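Long-range contacts in endo-b-1,4-glucanase (Nasutitermes takasagoensis, PDB 1KS8), which probably hydrolyses internal beta-1,4-glucosidic linkages in cellulose, as a glycosyl hydrolase family 9 endoglucanase built on an (alpha/alpha)6 fold: residues 3-8 against 337-342; 47-52 against 103-108; 112-117 against 137-142; 309-314 against 329-334. All coordinates share one frame; numbering follows the deposited sequence.

Interaction 1. Residues 3-8 against 337-342; sequences YDYKQV and YALGDG
The N-terminal residues leading into helix 5-18 of this (alpha/alpha)6 enzyme meet the C-terminal end of helix 324-341, with Tyr3 against Leu339. Leu339 CB sits over the middle of the Tyr3 ring, 3.7 Å from its centroid, in a CH-pi contact only 4° off the ring normal. The two side chains run past each other in opposite directions. Leu339 then splits its methyl groups. Leu339 CD1 reaches Tyr5 CE1 at 3.7 Å, and Leu339 CD2 touches Val8 CG1 at 3.8 Å. With CG anti to the carbonyl carbon (chi1 -64°), Tyr3 carries its hydroxyl past Gly340 to Asp341. Tyr3 OH donates to Asp341 OD1 at 2.6 Å, on the anti side and 34° out of the carboxylate plane. Replacing Tyr3 by alanine would probably cost Asp341 OD1 this donor and leave Leu339 CB without the ring face. Gly340 has a positive phi, and a CB there would clash with Tyr3 OH. The hydroxyl of Tyr5 is held by Asp336 and Gln332 of helix 324-341. Val429, Phe421 and Leu425 of helix 415-430 pack against Tyr5 and Val8.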
loop_
_atom_site.group_PDB
_atom_site.type_symbol
_atom_site.label_atom_id
_atom_site.label_comp_id
_atom_site.label_asym_id
_atom_site.label_seq_id
_atom_site.Cartn_x
_atom_site.Cartn_y
_atom_site.Cartn_z
ATOM N N TYR A 3 23.809 0.292 3.834
ATOM C CA TYR A 3 22.556 0.428 4.568
ATOM C C TYR A 3 22.081 -0.889 5.170
ATOM O O TYR A 3 22.205 -1.951 4.558
ATOM C CB TYR A 3 21.463 0.985 3.652
ATOM C CG TYR A 3 21.737 2.379 3.143
ATOM C CD1 TYR A 3 21.822 3.460 4.021
ATOM C CD2 TYR A 3 21.920 2.618 1.784
ATOM C CE1 TYR A 3 22.084 4.748 3.552
ATOM C CE2 TYR A 3 22.183 3.899 1.306
ATOM C CZ TYR A 3 22.265 4.958 2.194
ATOM O OH TYR A 3 22.543 6.221 1.723
ATOM N N ASP A 4 21.531 -0.802 6.376
ATOM C CA ASP A 4 21.007 -1.963 7.088
ATOM C C ASP A 4 19.565 -2.173 6.625
ATOM O O ASP A 4 18.625 -1.729 7.287
ATOM C CB ASP A 4 21.030 -1.686 8.593
ATOM C CG ASP A 4 20.703 -2.910 9.423
ATOM O OD1 ASP A 4 20.181 -3.897 8.865
ATOM O OD2 ASP A 4 20.966 -2.871 10.646
ATOM N N TYR A 5 19.396 -2.848 5.491
ATOM C CA TYR A 5 18.062 -3.086 4.942
ATOM C C TYR A 5 17.156 -3.841 5.901
ATOM O O TYR A 5 15.947 -3.618 5.920
ATOM C CB TYR A 5 18.152 -3.850 3.617
ATOM C CG TYR A 5 18.952 -3.132 2.559
ATOM C CD1 TYR A 5 18.559 -1.880 2.084
ATOM C CD2 TYR A 5 20.119 -3.694 2.048
ATOM C CE1 TYR A 5 19.310 -1.206 1.130
ATOM C CE2 TYR A 5 20.877 -3.029 1.097
ATOM C CZ TYR A 5 20.472 -1.786 0.643
ATOM O OH TYR A 5 21.241 -1.127 -0.284
ATOM N N LYS A 6 17.729 -4.743 6.689
ATOM C CA LYS A 6 16.932 -5.492 7.650
ATOM C C LYS A 6 16.271 -4.534 8.632
ATOM O O LYS A 6 15.091 -4.675 8.951
ATOM C CB LYS A 6 17.801 -6.489 8.415
ATOM C CG LYS A 6 18.314 -7.648 7.580
ATOM C CD LYS A 6 19.159 -8.593 8.425
ATOM C CE LYS A 6 19.617 -9.798 7.620
ATOM N NZ LYS A 6 20.477 -9.413 6.468
ATOM N N GLN A 7 17.028 -3.551 9.111
ATOM C CA GLN A 7 16.467 -2.599 10.056
ATOM C C GLN A 7 15.491 -1.633 9.390
ATOM O O GLN A 7 14.525 -1.209 10.019
ATOM C CB GLN A 7 17.573 -1.821 10.778
ATOM C CG GLN A 7 17.042 -0.919 11.892
ATOM C CD GLN A 7 16.204 -1.675 12.915
ATOM O OE1 GLN A 7 15.076 -1.281 13.228
ATOM N NE2 GLN A 7 16.753 -2.762 13.444
ATOM N N VAL A 8 15.726 -1.272 8.130
ATOM C CA VAL A 8 14.786 -0.369 7.477
ATOM C C VAL A 8 13.459 -1.117 7.319
ATOM O O VAL A 8 12.389 -0.525 7.461
ATOM C CB VAL A 8 15.299 0.119 6.103
ATOM C CG1 VAL A 8 14.309 1.113 5.504
ATOM C CG2 VAL A 8 16.655 0.791 6.267
ATOM N N TYR A 337 18.561 5.672 -2.794
ATOM C CA TYR A 337 18.380 7.113 -2.870
ATOM C C TYR A 337 17.462 7.509 -1.715
ATOM O O TYR A 337 17.734 8.470 -0.997
ATOM C CB TYR A 337 17.759 7.533 -4.207
ATOM C CG TYR A 337 17.565 9.030 -4.323
ATOM C CD1 TYR A 337 16.552 9.678 -3.614
ATOM C CD2 TYR A 337 18.418 9.807 -5.110
ATOM C CE1 TYR A 337 16.393 11.059 -3.683
ATOM C CE2 TYR A 337 18.269 11.190 -5.185
ATOM C CZ TYR A 337 17.255 11.809 -4.468
ATOM O OH TYR A 337 17.102 13.175 -4.525
ATOM N N ALA A 338 16.380 6.757 -1.529
ATOM C CA ALA A 338 15.442 7.049 -0.452
ATOM C C ALA A 338 16.115 6.967 0.913
ATOM O O ALA A 338 15.761 7.705 1.833
ATOM C CB ALA A 338 14.264 6.080 -0.504
ATOM N N LEU A 339 17.089 6.070 1.044
ATOM C CA LEU A 339 17.786 5.893 2.312
ATOM C C LEU A 339 18.882 6.916 2.579
ATOM O O LEU A 339 19.363 7.017 3.706
ATOM C CB LEU A 339 18.366 4.477 2.404
ATOM C CG LEU A 339 17.357 3.334 2.246
ATOM C CD1 LEU A 339 18.061 2.000 2.464
ATOM C CD2 LEU A 339 16.217 3.502 3.240
ATOM N N GLY A 340 19.292 7.664 1.557
ATOM C CA GLY A 340 20.313 8.673 1.782
ATOM C C GLY A 340 21.375 8.937 0.729
ATOM O O GLY A 340 22.143 9.881 0.880
ATOM N N ASP A 341 21.431 8.144 -0.335
ATOM C CA ASP A 341 22.461 8.361 -1.349
ATOM C C ASP A 341 22.388 9.706 -2.068
ATOM O O ASP A 341 23.351 10.123 -2.713
ATOM C CB ASP A 341 22.453 7.216 -2.365
ATOM C CG ASP A 341 23.190 5.991 -1.858
ATOM O OD1 ASP A 341 23.573 5.976 -0.669
ATOM O OD2 ASP A 341 23.391 5.044 -2.648
ATOM N N GLY A 342 21.254 10.386 -1.948
ATOM C CA GLY A 342 21.099 11.678 -2.589
ATOM C C GLY A 342 21.541 12.833 -1.706
ATOM O O GLY A 342 21.430 13.996 -2.100
#

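Interaction 2. Residues 47-52 against 103-108; sequences DLTGGY and FIKAHT
Residues 47-52 form an irregular loop that passes the last turn of helix 89-106, and Leu48 and Lys105 come closest, with CA atoms 5.8 Å apart. The helix ends at Ala106, and His107 is the first residue to leave helical angles. In the loop, Asp47 begins an Asx turn: its OD1 accepts from Thr49 N at 2.9 Å. Asp47 OD1 also takes the hydroxyl of Thr49 on its syn side, Thr49 OG1 to Asp47 OD1 2.7 Å. Two donors thus fix the rotation of the carboxylate. Lys105 reaches across from the helix with its chain extended beyond CG (chi2 to chi4 all near 180°), which lays the methylenes past the Asp47 carbonyl oxygen. Its ammonium has three partners. Lys105 NZ forms a salt bridge with Asp47 OD2 at 2.9 Å, coming from above the carboxylate plane. Lys105 NZ also donates to Thr49 O at 2.9 Å, from 41° above the carbonyl plane, and weakly to Thr49 OG1. A methionine in place of Lys105 would probably leave Asp47 without its countercharge and Thr49 O without this donor. Beside the polar cluster, Leu48 CD2 rests on Ala106 CA at 3.7 Å. Leu48 also packs on Tyr114 and Val117 of strand 113-117. One lysine charge therefore ties the Asx turn to the helix end, and the nearby ammonium would be expected to favour an ionised Asp47.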
loop_
_atom_site.group_PDB
_atom_site.type_symbol
_atom_site.label_atom_id
_atom_site.label_comp_id
_atom_site.label_asym_id
_atom_site.label_seq_id
_atom_site.Cartn_x
_atom_site.Cartn_y
_atom_site.Cartn_z
ATOM N N ASP A 47 -19.767 -3.794 13.192
ATOM C CA ASP A 47 -18.449 -3.393 13.658
ATOM C C ASP A 47 -17.501 -3.187 12.476
ATOM O O ASP A 47 -17.329 -4.080 11.652
ATOM C CB ASP A 47 -17.901 -4.476 14.594
ATOM C CG ASP A 47 -16.472 -4.218 15.025
ATOM O OD1 ASP A 47 -16.055 -3.042 15.051
ATOM O OD2 ASP A 47 -15.774 -5.200 15.359
ATOM N N LEU A 48 -16.911 -1.997 12.384
ATOM C CA LEU A 48 -15.951 -1.703 11.323
ATOM C C LEU A 48 -14.661 -1.165 11.934
ATOM O O LEU A 48 -13.900 -0.450 11.280
ATOM C CB LEU A 48 -16.517 -0.687 10.321
ATOM C CG LEU A 48 -17.689 -1.122 9.432
ATOM C CD1 LEU A 48 -18.067 0.036 8.517
ATOM C CD2 LEU A 48 -17.309 -2.348 8.605
ATOM N N THR A 49 -14.418 -1.506 13.195
ATOM C CA THR A 49 -13.207 -1.050 13.868
ATOM C C THR A 49 -11.986 -1.795 13.349
ATOM O O THR A 49 -12.074 -2.944 12.910
ATOM C CB THR A 49 -13.287 -1.246 15.395
ATOM O OG1 THR A 49 -13.482 -2.636 15.698
ATOM C CG2 THR A 49 -14.426 -0.420 15.976
ATOM N N GLY A 50 -10.839 -1.127 13.404
ATOM C CA GLY A 50 -9.611 -1.733 12.931
ATOM C C GLY A 50 -9.164 -1.144 11.608
ATOM O O GLY A 50 -9.583 -0.046 11.230
ATOM N N GLY A 51 -8.314 -1.874 10.897
ATOM C CA GLY A 51 -7.817 -1.382 9.626
ATOM C C GLY A 51 -6.768 -0.302 9.815
ATOM O O GLY A 51 -6.352 -0.009 10.939
ATOM N N TYR A 52 -6.346 0.296 8.707
ATOM C CA TYR A 52 -5.332 1.344 8.734
ATOM C C TYR A 52 -5.849 2.726 8.374
ATOM O O TYR A 52 -6.679 2.876 7.475
ATOM C CB TYR A 52 -4.214 1.040 7.735
ATOM C CG TYR A 52 -3.328 -0.127 8.071
ATOM C CD1 TYR A 52 -2.419 -0.051 9.123
ATOM C CD2 TYR A 52 -3.366 -1.295 7.313
ATOM C CE1 TYR A 52 -1.565 -1.103 9.412
ATOM C CE2 TYR A 52 -2.513 -2.359 7.593
ATOM C CZ TYR A 52 -1.615 -2.253 8.644
ATOM O OH TYR A 52 -0.757 -3.287 8.930
ATOM N N PHE A 103 -10.996 -5.960 6.243
ATOM C CA PHE A 103 -11.731 -6.218 5.009
ATOM C C PHE A 103 -12.849 -7.226 5.246
ATOM O O PHE A 103 -13.915 -7.129 4.643
ATOM C CB PHE A 103 -10.804 -6.741 3.908
ATOM C CG PHE A 103 -9.667 -5.818 3.575
ATOM C CD1 PHE A 103 -9.811 -4.438 3.687
ATOM C CD2 PHE A 103 -8.458 -6.332 3.128
ATOM C CE1 PHE A 103 -8.763 -3.583 3.356
ATOM C CE2 PHE A 103 -7.401 -5.486 2.793
ATOM C CZ PHE A 103 -7.558 -4.109 2.910
ATOM N N ILE A 104 -12.599 -8.202 6.115
ATOM C CA ILE A 104 -13.613 -9.203 6.423
ATOM C C ILE A 104 -14.823 -8.530 7.075
ATOM O O ILE A 104 -15.967 -8.850 6.748
ATOM C CB ILE A 104 -13.037 -10.302 7.341
ATOM C CG1 ILE A 104 -12.099 -11.199 6.527
ATOM C CG2 ILE A 104 -14.163 -11.127 7.955
ATOM C CD1 ILE A 104 -11.314 -12.194 7.360
ATOM N N LYS A 105 -14.574 -7.595 7.986
ATOM C CA LYS A 105 -15.665 -6.877 8.641
ATOM C C LYS A 105 -16.410 -6.010 7.631
ATOM O O LYS A 105 -17.637 -5.939 7.647
ATOM C CB LYS A 105 -15.137 -5.970 9.755
ATOM C CG LYS A 105 -14.527 -6.689 10.941
ATOM C CD LYS A 105 -14.163 -5.680 12.019
ATOM C CE LYS A 105 -13.499 -6.348 13.209
ATOM N NZ LYS A 105 -13.098 -5.361 14.249
ATOM N N ALA A 106 -15.659 -5.346 6.756
ATOM C CA ALA A 106 -16.247 -4.469 5.751
ATOM C C ALA A 106 -17.099 -5.227 4.735
ATOM O O ALA A 106 -17.962 -4.642 4.079
ATOM C CB ALA A 106 -15.145 -3.682 5.040
ATOM N N HIS A 107 -16.847 -6.524 4.600
ATOM C CA HIS A 107 -17.610 -7.363 3.680
ATOM C C HIS A 107 -18.839 -7.826 4.457
ATOM O O HIS A 107 -18.923 -8.978 4.890
ATOM C CB HIS A 107 -16.775 -8.570 3.262
ATOM C CG HIS A 107 -17.370 -9.353 2.135
ATOM N ND1 HIS A 107 -17.089 -10.685 1.927
ATOM C CD2 HIS A 107 -18.219 -8.988 1.146
ATOM C CE1 HIS A 107 -17.740 -11.108 0.859
ATOM N NE2 HIS A 107 -18.434 -10.099 0.365
ATOM N N THR A 108 -19.787 -6.913 4.622
ATOM C CA THR A 108 -20.998 -7.167 5.393
ATOM C C THR A 108 -22.003 -8.144 4.785
ATOM O O THR A 108 -22.790 -8.756 5.508
ATOM C CB THR A 108 -21.689 -5.830 5.718
ATOM O OG1 THR A 108 -21.744 -5.025 4.536
ATOM C CG2 THR A 108 -20.902 -5.079 6.784
#

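Interaction 3. Residues 112-117 against 137-142; sequences EFYGQV and RPAYKI
Phe113 and Ile142 pair through two backbone hydrogen bonds: Phe113 N to Ile142 O at 3.0 Å and Ile142 N to Phe113 O at 2.8 Å. Tyr140 N donates to Gln116 O at 2.9 Å. Gly115 N donates to Tyr140 O at 2.8 Å. A second, weak bond reaches the same oxygen from the Gln116 amide. This classic beta bulge shifts the register by one residue. Strand 113-117 is the middle of a small antiparallel sheet, between 60-61 and 139-142. Apolar contacts lie on both faces. Tyr114 CG lies anti to the carbonyl carbon (chi1 -81°), which lays the ring against Lys141 CB in a CH-pi contact, 3.7 Å from CB to the ring centroid. Ala139 CB touches Tyr114 CD2 at 3.6 Å. On the other face, Phe113 CB meets Ile142 CG1, and both side chains pack on Leu151 of helix 149-165. Gln116 turns its amide nearly perpendicular to the Tyr140 ring (86°), with NE2 at the ring edge and bonded to Gly118 O and Asp201. Tyr114 OH bonds to Asp43 N, and Arg137 NE to Asp40 in a salt bridge. Glu112 OE1 bonds to Thr108 OG1; Glu112 OE2 lies 3.2 Å from Lys141 CE but beyond salt-bridge range of Lys141 NZ.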
loop_
_atom_site.group_PDB
_atom_site.type_symbol
_atom_site.label_atom_id
_atom_site.label_comp_id
_atom_site.label_asym_id
_atom_site.label_seq_id
_atom_site.Cartn_x
_atom_site.Cartn_y
_atom_site.Cartn_z
ATOM N N GLU A 112 -21.910 -6.815 -0.810
ATOM C CA GLU A 112 -21.911 -5.515 -0.150
ATOM C C GLU A 112 -20.548 -5.343 0.495
ATOM O O GLU A 112 -20.038 -6.259 1.139
ATOM C CB GLU A 112 -23.001 -5.437 0.921
ATOM C CG GLU A 112 -23.163 -4.042 1.517
ATOM C CD GLU A 112 -24.329 -3.942 2.479
ATOM O OE1 GLU A 112 -24.168 -4.312 3.662
ATOM O OE2 GLU A 112 -25.415 -3.505 2.044
ATOM N N PHE A 113 -19.956 -4.169 0.321
ATOM C CA PHE A 113 -18.639 -3.926 0.884
ATOM C C PHE A 113 -18.438 -2.473 1.288
ATOM O O PHE A 113 -18.645 -1.560 0.484
ATOM C CB PHE A 113 -17.568 -4.321 -0.137
ATOM C CG PHE A 113 -16.172 -4.243 0.396
ATOM C CD1 PHE A 113 -15.716 -5.182 1.310
ATOM C CD2 PHE A 113 -15.322 -3.212 0.008
ATOM C CE1 PHE A 113 -14.433 -5.098 1.837
ATOM C CE2 PHE A 113 -14.034 -3.117 0.530
ATOM C CZ PHE A 113 -13.589 -4.062 1.447
ATOM N N TYR A 114 -18.039 -2.253 2.534
ATOM C CA TYR A 114 -17.787 -0.895 2.986
ATOM C C TYR A 114 -16.400 -0.466 2.535
ATOM O O TYR A 114 -15.399 -1.114 2.850
ATOM C CB TYR A 114 -17.938 -0.783 4.504
ATOM C CG TYR A 114 -19.385 -0.658 4.913
ATOM C CD1 TYR A 114 -20.209 -1.784 5.001
ATOM C CD2 TYR A 114 -19.954 0.595 5.134
ATOM C CE1 TYR A 114 -21.570 -1.655 5.295
ATOM C CE2 TYR A 114 -21.306 0.733 5.426
ATOM C CZ TYR A 114 -22.107 -0.394 5.503
ATOM O OH TYR A 114 -23.447 -0.248 5.775
ATOM N N GLY A 115 -16.358 0.625 1.777
ATOM C CA GLY A 115 -15.098 1.116 1.250
ATOM C C GLY A 115 -14.528 2.346 1.921
ATOM O O GLY A 115 -13.467 2.831 1.521
ATOM N N GLN A 116 -15.209 2.864 2.934
ATOM C CA GLN A 116 -14.699 4.042 3.613
ATOM C C GLN A 116 -15.348 4.279 4.962
ATOM O O GLN A 116 -16.539 4.027 5.137
ATOM C CB GLN A 116 -14.917 5.285 2.741
ATOM C CG GLN A 116 -14.074 6.497 3.135
ATOM C CD GLN A 116 -14.238 7.656 2.165
ATOM O OE1 GLN A 116 -14.145 7.477 0.949
ATOM N NE2 GLN A 116 -14.474 8.853 2.696
ATOM N N VAL A 117 -14.547 4.733 5.919
ATOM C CA VAL A 117 -15.050 5.117 7.234
ATOM C C VAL A 117 -14.384 6.461 7.488
ATOM O O VAL A 117 -13.149 6.575 7.461
ATOM C CB VAL A 117 -14.673 4.139 8.358
ATOM C CG1 VAL A 117 -15.227 4.663 9.685
ATOM C CG2 VAL A 117 -15.252 2.762 8.067
ATOM N N ARG A 137 -18.287 9.895 11.972
ATOM C CA ARG A 137 -17.481 9.169 11.002
ATOM C C ARG A 137 -18.390 8.269 10.176
ATOM O O ARG A 137 -18.602 7.097 10.497
ATOM C CB ARG A 137 -16.394 8.354 11.713
ATOM C CG ARG A 137 -15.225 9.222 12.170
ATOM C CD ARG A 137 -14.274 8.496 13.107
ATOM N NE ARG A 137 -13.588 7.360 12.496
ATOM C CZ ARG A 137 -12.599 7.452 11.609
ATOM N NH1 ARG A 137 -12.160 8.636 11.202
ATOM N NH2 ARG A 137 -12.023 6.347 11.149
ATOM N N PRO A 138 -18.958 8.823 9.095
ATOM C CA PRO A 138 -19.851 8.058 8.226
ATOM C C PRO A 138 -19.115 6.906 7.562
ATOM O O PRO A 138 -17.905 6.976 7.337
ATOM C CB PRO A 138 -20.316 9.091 7.198
ATOM C CG PRO A 138 -20.159 10.401 7.908
ATOM C CD PRO A 138 -18.867 10.225 8.652
ATOM N N ALA A 139 -19.854 5.846 7.259
ATOM C CA ALA A 139 -19.295 4.686 6.582
ATOM C C ALA A 139 -20.001 4.609 5.238
ATOM O O ALA A 139 -21.228 4.731 5.164
ATOM C CB ALA A 139 -19.545 3.422 7.393
ATOM N N TYR A 140 -19.227 4.426 4.174
ATOM C CA TYR A 140 -19.778 4.358 2.826
ATOM C C TYR A 140 -19.519 2.982 2.228
ATOM O O TYR A 140 -18.456 2.394 2.440
ATOM C CB TYR A 140 -19.134 5.433 1.948
ATOM C CG TYR A 140 -19.244 6.841 2.495
ATOM C CD1 TYR A 140 -20.483 7.400 2.804
ATOM C CD2 TYR A 140 -18.106 7.626 2.679
ATOM C CE1 TYR A 140 -20.587 8.710 3.280
ATOM C CE2 TYR A 140 -18.198 8.933 3.153
ATOM C CZ TYR A 140 -19.437 9.467 3.450
ATOM O OH TYR A 140 -19.522 10.765 3.909
ATOM N N LYS A 141 -20.483 2.479 1.466
ATOM C CA LYS A 141 -20.354 1.157 0.878
ATOM C C LYS A 141 -20.711 1.091 -0.600
ATOM O O LYS A 141 -21.309 2.013 -1.162
ATOM C CB LYS A 141 -21.272 0.186 1.622
ATOM C CG LYS A 141 -22.757 0.485 1.418
ATOM C CD LYS A 141 -23.644 -0.492 2.177
ATOM C CE LYS A 141 -25.107 -0.333 1.791
ATOM N NZ LYS A 141 -25.608 1.042 2.044
ATOM N N ILE A 142 -20.311 -0.013 -1.217
ATOM C CA ILE A 142 -20.668 -0.287 -2.595
ATOM C C ILE A 142 -21.571 -1.514 -2.467
ATOM O O ILE A 142 -21.464 -2.277 -1.501
ATOM C CB ILE A 142 -19.443 -0.622 -3.500
ATOM C CG1 ILE A 142 -18.559 -1.691 -2.855
ATOM C CG2 ILE A 142 -18.651 0.646 -3.790
ATOM C CD1 ILE A 142 -17.440 -2.180 -3.767
#

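Interaction 4. Residues 309-314 against 329-334; sequences NAAFIM and QFAQTQ
Met314 CG lies anti to its carbonyl carbon (chi1 -71°), and the chain beyond is extended, which carries the sulfur over to helix 324-341. Phe330 CG is anti to the backbone N (chi1 -165°), and this sets its ring to meet the sulfur. The two residues belong to a pair of successive antiparallel helices, 303-319 and 324-341, packed as neighbours in the (alpha/alpha)6 fold. Their short segments run at 159° to each other, and the axes approach to 8.4 Å. That is close for two helices, and small residues allow it. Ala311 and Ala331 face each other with CA atoms 4.2 Å apart. Their methyls meet, CB to CB 3.9 Å. Each methyl also reaches backbone of the other helix: Ala331 CB touches Ala311 O, and Ala311 CB touches Ala331 O. A turn further along helix 303-319, Met314 CB rests against Ala331 CB. Ala311 CB also approaches Gln334 CB, while the amide of Gln334 bonds to Leu296 N and Gly294 O.

No hydrogen bond joins the two segments. Helix 271-286 closes one flank, with Val281 and Leu284 against Met314 and Ile285 against Phe330. Thr333 OG1, which donates to Phe330 O at 2.6 Å, lies over one face of the Phe330 ring. The Met-aromatic contact is oblique: Met314 SD stands 4.7 Å from the Phe330 ring centroid, and both SD and CE come to 3.5 Å from Phe330 CD2.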
loop_
_atom_site.group_PDB
_atom_site.type_symbol
_atom_site.label_atom_id
_atom_site.label_comp_id
_atom_site.label_asym_id
_atom_site.label_seq_id
_atom_site.Cartn_x
_atom_site.Cartn_y
_atom_site.Cartn_z
ATOM N N ASN A 309 8.115 1.808 -6.082
ATOM C CA ASN A 309 7.195 0.872 -6.725
ATOM C C ASN A 309 7.861 0.305 -7.971
ATOM O O ASN A 309 7.752 -0.887 -8.257
ATOM C CB ASN A 309 5.892 1.571 -7.127
ATOM C CG ASN A 309 4.984 1.837 -5.945
ATOM O OD1 ASN A 309 5.335 1.551 -4.802
ATOM N ND2 ASN A 309 3.803 2.387 -6.218
ATOM N N ALA A 310 8.545 1.169 -8.714
ATOM C CA ALA A 310 9.243 0.739 -9.917
ATOM C C ALA A 310 10.343 -0.237 -9.511
ATOM O O ALA A 310 10.559 -1.252 -10.177
ATOM C CB ALA A 310 9.838 1.941 -10.640
ATOM N N ALA A 311 11.031 0.064 -8.413
ATOM C CA ALA A 311 12.096 -0.808 -7.931
ATOM C C ALA A 311 11.541 -2.201 -7.643
ATOM O O ALA A 311 12.179 -3.207 -7.958
ATOM C CB ALA A 311 12.738 -0.226 -6.671
ATOM N N PHE A 312 10.351 -2.270 -7.052
ATOM C CA PHE A 312 9.776 -3.573 -6.755
ATOM C C PHE A 312 9.428 -4.334 -8.029
ATOM O O PHE A 312 9.626 -5.545 -8.101
ATOM C CB PHE A 312 8.531 -3.455 -5.880
ATOM C CG PHE A 312 8.032 -4.782 -5.393
ATOM C CD1 PHE A 312 8.839 -5.582 -4.590
ATOM C CD2 PHE A 312 6.788 -5.263 -5.784
ATOM C CE1 PHE A 312 8.419 -6.847 -4.186
ATOM C CE2 PHE A 312 6.359 -6.529 -5.384
ATOM C CZ PHE A 312 7.177 -7.319 -4.586
ATOM N N ILE A 313 8.905 -3.634 -9.032
ATOM C CA ILE A 313 8.580 -4.289 -10.293
ATOM C C ILE A 313 9.868 -4.852 -10.890
ATOM O O ILE A 313 9.876 -5.950 -11.442
ATOM C CB ILE A 313 7.922 -3.302 -11.292
ATOM C CG1 ILE A 313 6.491 -2.992 -10.839
ATOM C CG2 ILE A 313 7.912 -3.895 -12.702
ATOM C CD1 ILE A 313 5.564 -4.205 -10.799
ATOM N N MET A 314 10.960 -4.106 -10.760
ATOM C CA MET A 314 12.247 -4.554 -11.283
ATOM C C MET A 314 12.729 -5.801 -10.552
ATOM O O MET A 314 13.264 -6.724 -11.170
ATOM C CB MET A 314 13.291 -3.447 -11.153
ATOM C CG MET A 314 13.064 -2.288 -12.101
ATOM S SD MET A 314 14.357 -1.048 -11.956
ATOM C CE MET A 314 13.559 0.344 -12.747
ATOM N N GLN A 329 20.286 -4.353 -9.400
ATOM C CA GLN A 329 21.191 -3.253 -9.095
ATOM C C GLN A 329 20.465 -1.918 -9.230
ATOM O O GLN A 329 20.573 -1.055 -8.356
ATOM C CB GLN A 329 22.393 -3.277 -10.040
ATOM C CG GLN A 329 23.385 -2.137 -9.826
ATOM C CD GLN A 329 24.233 -2.311 -8.577
ATOM O OE1 GLN A 329 25.015 -1.429 -8.219
ATOM N NE2 GLN A 329 24.092 -3.451 -7.912
ATOM N N PHE A 330 19.717 -1.745 -10.317
ATOM C CA PHE A 330 19.011 -0.487 -10.510
ATOM C C PHE A 330 17.967 -0.285 -9.421
ATOM O O PHE A 330 17.814 0.817 -8.896
ATOM C CB PHE A 330 18.330 -0.422 -11.877
ATOM C CG PHE A 330 17.907 0.968 -12.257
ATOM C CD1 PHE A 330 18.754 1.791 -12.993
ATOM C CD2 PHE A 330 16.699 1.486 -11.804
ATOM C CE1 PHE A 330 18.403 3.114 -13.267
ATOM C CE2 PHE A 330 16.340 2.804 -12.071
ATOM C CZ PHE A 330 17.196 3.620 -12.804
ATOM N N ALA A 331 17.237 -1.345 -9.091
ATOM C CA ALA A 331 16.227 -1.258 -8.044
ATOM C C ALA A 331 16.891 -0.781 -6.756
ATOM O O ALA A 331 16.352 0.065 -6.045
ATOM C CB ALA A 331 15.582 -2.613 -7.827
ATOM N N GLN A 332 18.071 -1.323 -6.463
ATOM C CA GLN A 332 18.797 -0.944 -5.258
ATOM C C GLN A 332 19.174 0.539 -5.256
ATOM O O GLN A 332 19.157 1.181 -4.205
ATOM C CB GLN A 332 20.061 -1.799 -5.097
ATOM C CG GLN A 332 20.755 -1.599 -3.753
ATOM C CD GLN A 332 22.076 -2.342 -3.640
ATOM O OE1 GLN A 332 22.651 -2.438 -2.555
ATOM N NE2 GLN A 332 22.568 -2.860 -4.758
ATOM N N THR A 333 19.518 1.094 -6.416
ATOM C CA THR A 333 19.885 2.508 -6.445
ATOM C C THR A 333 18.703 3.392 -6.054
ATOM O O THR A 333 18.884 4.442 -5.441
ATOM C CB THR A 333 20.392 2.971 -7.835
ATOM O OG1 THR A 333 19.325 2.909 -8.790
ATOM C CG2 THR A 333 21.554 2.105 -8.299
ATOM N N GLN A 334 17.494 2.968 -6.405
ATOM C CA GLN A 334 16.311 3.752 -6.080
ATOM C C GLN A 334 16.019 3.688 -4.590
ATOM O O GLN A 334 15.740 4.710 -3.959
ATOM C CB GLN A 334 15.115 3.258 -6.897
ATOM C CG GLN A 334 15.348 3.385 -8.395
ATOM C CD GLN A 334 15.676 4.810 -8.808
ATOM O OE1 GLN A 334 14.828 5.695 -8.739
ATOM N NE2 GLN A 334 16.916 5.038 -9.229
#

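Overall arrangement
The four contacts form two groups on opposite sides of the chain's centre. Interactions 1 and 4 share helix 324-341, and their centres are about 13 Å apart. The Tyr5 hydroxyl joins them. Interactions 2 and 3 also touch, with centres about 9 Å apart. Ala106 O and Tyr114 N connect helix 89-106 to the strand that follows it. Interaction 4 is the buried one; it has no hydrogen bond between its segments and relies on methyl, sulfur and ring packing. The other three are partly buried and add polar bonds: a tyrosine-aspartate bond in interaction 1, a lysine salt bridge in interaction 2, and backbone strand pairing in interaction 3.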